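Side-chain contact in Alpha/beta hydrolase (Streptomyces albidoflavus, PDB 6KSU), which probably catalyses macrolactamization of non-ribosomal peptides by heterochiral coupling, acting as a serine-type cyclase of the penicillin-binding-protein and beta-lactamase family: residues 29-34 with 49-54. Sequence-based numbering, arbitrary orientation.
Sequences DAVGAL and LSVYRD
The one flat group that takes part here is the guanidinium of R53, and V31 meets it at the edge: CG2 of V31 lies near the guanidinium plane, 4.2 Å from NH2 of R53, and neither face is touched by helix residues 29-34. This is a loose van der Waals approach, with no hydrogen bond between the two segments. NH1 of R53 is tied instead to the carbonyl oxygen of A369 and has a long, weak ion pair with E27, one turn before V31 on the same helix; NH2 is hydrogen-bonded as well. Those bonds probably fix how the guanidinium is turned, while a malonate ion, probably from crystallisation, sits beside the R53 side chain.

The other branch of V31 does the apolar work. With CG1 anti to the backbone N (chi1 161°), this methyl reaches CD2 of L49 at 3.7 Å, the closest approach of the contact, and the two side chains cross at about a right angle. V51 completes the group more loosely, its CG2 4.4 Å from CG1 of V31. One buried valine thus divides its methyls between two aliphatic neighbours and an arginine edge. L49, V51 and R53 alternate along the strand and all point toward the helix, whereas S50 and Y52 turn to the opposite face, where both touch V265 of helix 261-268.

The axes of helix segment 29-34 and strand segment 49-53 run nearly antiparallel, at 161°, and come within 10.4 Å of each other at their closest. Helix 23-41 packs on one face of the antiparallel sheet characteristic of penicillin-binding proteins and beta-lactamases; Y60 of strand 56-63 touches both V31 and L49, while on the other side of strand 46-53, strand 344-350 supplies L348 against L49 and L346 against V51.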
# COMPACT_ATOMS: atom_id res chain seq x y z
N ASP A 29 5.12 18.72 -21.69
CA ASP A 29 6.39 19.41 -21.50
C ASP A 29 6.50 19.96 -20.09
O ASP A 29 7.54 19.81 -19.44
CB ASP A 29 6.54 20.53 -22.52
CG ASP A 29 6.76 20.00 -23.91
OD1 ASP A 29 7.20 18.83 -24.02
OD2 ASP A 29 6.45 20.73 -24.88
N ALA A 30 5.43 20.59 -19.61
CA ALA A 30 5.45 21.11 -18.25
C ALA A 30 5.61 20.01 -17.22
O ALA A 30 6.26 20.21 -16.19
CB ALA A 30 4.18 21.91 -17.98
N VAL A 31 5.05 18.83 -17.47
CA VAL A 31 5.16 17.76 -16.48
C VAL A 31 6.60 17.27 -16.41
O VAL A 31 7.21 17.24 -15.33
CB VAL A 31 4.17 16.62 -16.78
CG1 VAL A 31 4.58 15.34 -16.06
CG2 VAL A 31 2.78 17.01 -16.37
N GLY A 32 7.17 16.91 -17.56
CA GLY A 32 8.58 16.54 -17.58
C GLY A 32 9.48 17.60 -16.98
O GLY A 32 10.39 17.29 -16.20
N ALA A 33 9.24 18.86 -17.33
CA ALA A 33 10.05 19.93 -16.75
C ALA A 33 9.82 20.02 -15.25
O ALA A 33 10.77 20.26 -14.49
CB ALA A 33 9.73 21.26 -17.42
N LEU A 34 8.59 19.79 -14.80
CA LEU A 34 8.31 19.80 -13.37
C LEU A 34 9.01 18.63 -12.68
O LEU A 34 9.70 18.82 -11.67
CB LEU A 34 6.80 19.74 -13.13
CG LEU A 34 6.41 19.95 -11.68
CD1 LEU A 34 6.69 21.41 -11.31
CD2 LEU A 34 4.97 19.58 -11.44
N LEU A 49 8.55 8.60 -13.88
CA LEU A 49 7.18 9.09 -13.84
C LEU A 49 6.54 8.76 -15.17
O LEU A 49 7.09 9.08 -16.23
CB LEU A 49 7.12 10.60 -13.54
CG LEU A 49 5.74 11.26 -13.60
CD1 LEU A 49 4.87 10.94 -12.35
CD2 LEU A 49 5.89 12.76 -13.77
N SER A 50 5.43 8.06 -15.13
CA SER A 50 4.70 7.74 -16.35
C SER A 50 3.28 8.23 -16.18
O SER A 50 2.67 7.98 -15.15
CB SER A 50 4.74 6.24 -16.64
OG SER A 50 6.08 5.81 -16.84
N VAL A 51 2.77 8.94 -17.18
CA VAL A 51 1.42 9.50 -17.16
C VAL A 51 0.69 9.06 -18.41
O VAL A 51 1.15 9.33 -19.53
CB VAL A 51 1.44 11.03 -17.10
CG1 VAL A 51 0.03 11.58 -16.93
CG2 VAL A 51 2.38 11.50 -16.00
N TYR A 52 -0.45 8.38 -18.24
CA TYR A 52 -1.36 8.12 -19.34
C TYR A 52 -2.49 9.13 -19.25
O TYR A 52 -3.14 9.26 -18.20
CB TYR A 52 -1.88 6.69 -19.31
CG TYR A 52 -2.86 6.37 -20.41
CD1 TYR A 52 -2.44 6.01 -21.71
CD2 TYR A 52 -4.23 6.44 -20.17
CE1 TYR A 52 -3.39 5.72 -22.71
CE2 TYR A 52 -5.14 6.16 -21.13
CZ TYR A 52 -4.73 5.80 -22.41
OH TYR A 52 -5.71 5.54 -23.33
N ARG A 53 -2.70 9.88 -20.33
CA ARG A 53 -3.68 10.96 -20.33
C ARG A 53 -4.01 11.33 -21.77
O ARG A 53 -3.11 11.46 -22.61
CB ARG A 53 -3.14 12.17 -19.56
CG ARG A 53 -3.78 13.48 -19.99
CD ARG A 53 -3.81 14.52 -18.89
NE ARG A 53 -2.51 15.11 -18.63
CZ ARG A 53 -2.35 16.34 -18.16
NH1 ARG A 53 -3.41 17.10 -17.91
NH2 ARG A 53 -1.13 16.81 -17.94
N ASP A 54 -5.30 11.48 -22.05
CA ASP A 54 -5.79 11.83 -23.38
C ASP A 54 -5.43 10.76 -24.40
O ASP A 54 -5.11 11.06 -25.56
CB ASP A 54 -5.28 13.20 -23.81
CG ASP A 54 -5.95 14.32 -23.05
OD1 ASP A 54 -5.25 15.24 -22.59
OD2 ASP A 54 -7.20 14.26 -22.92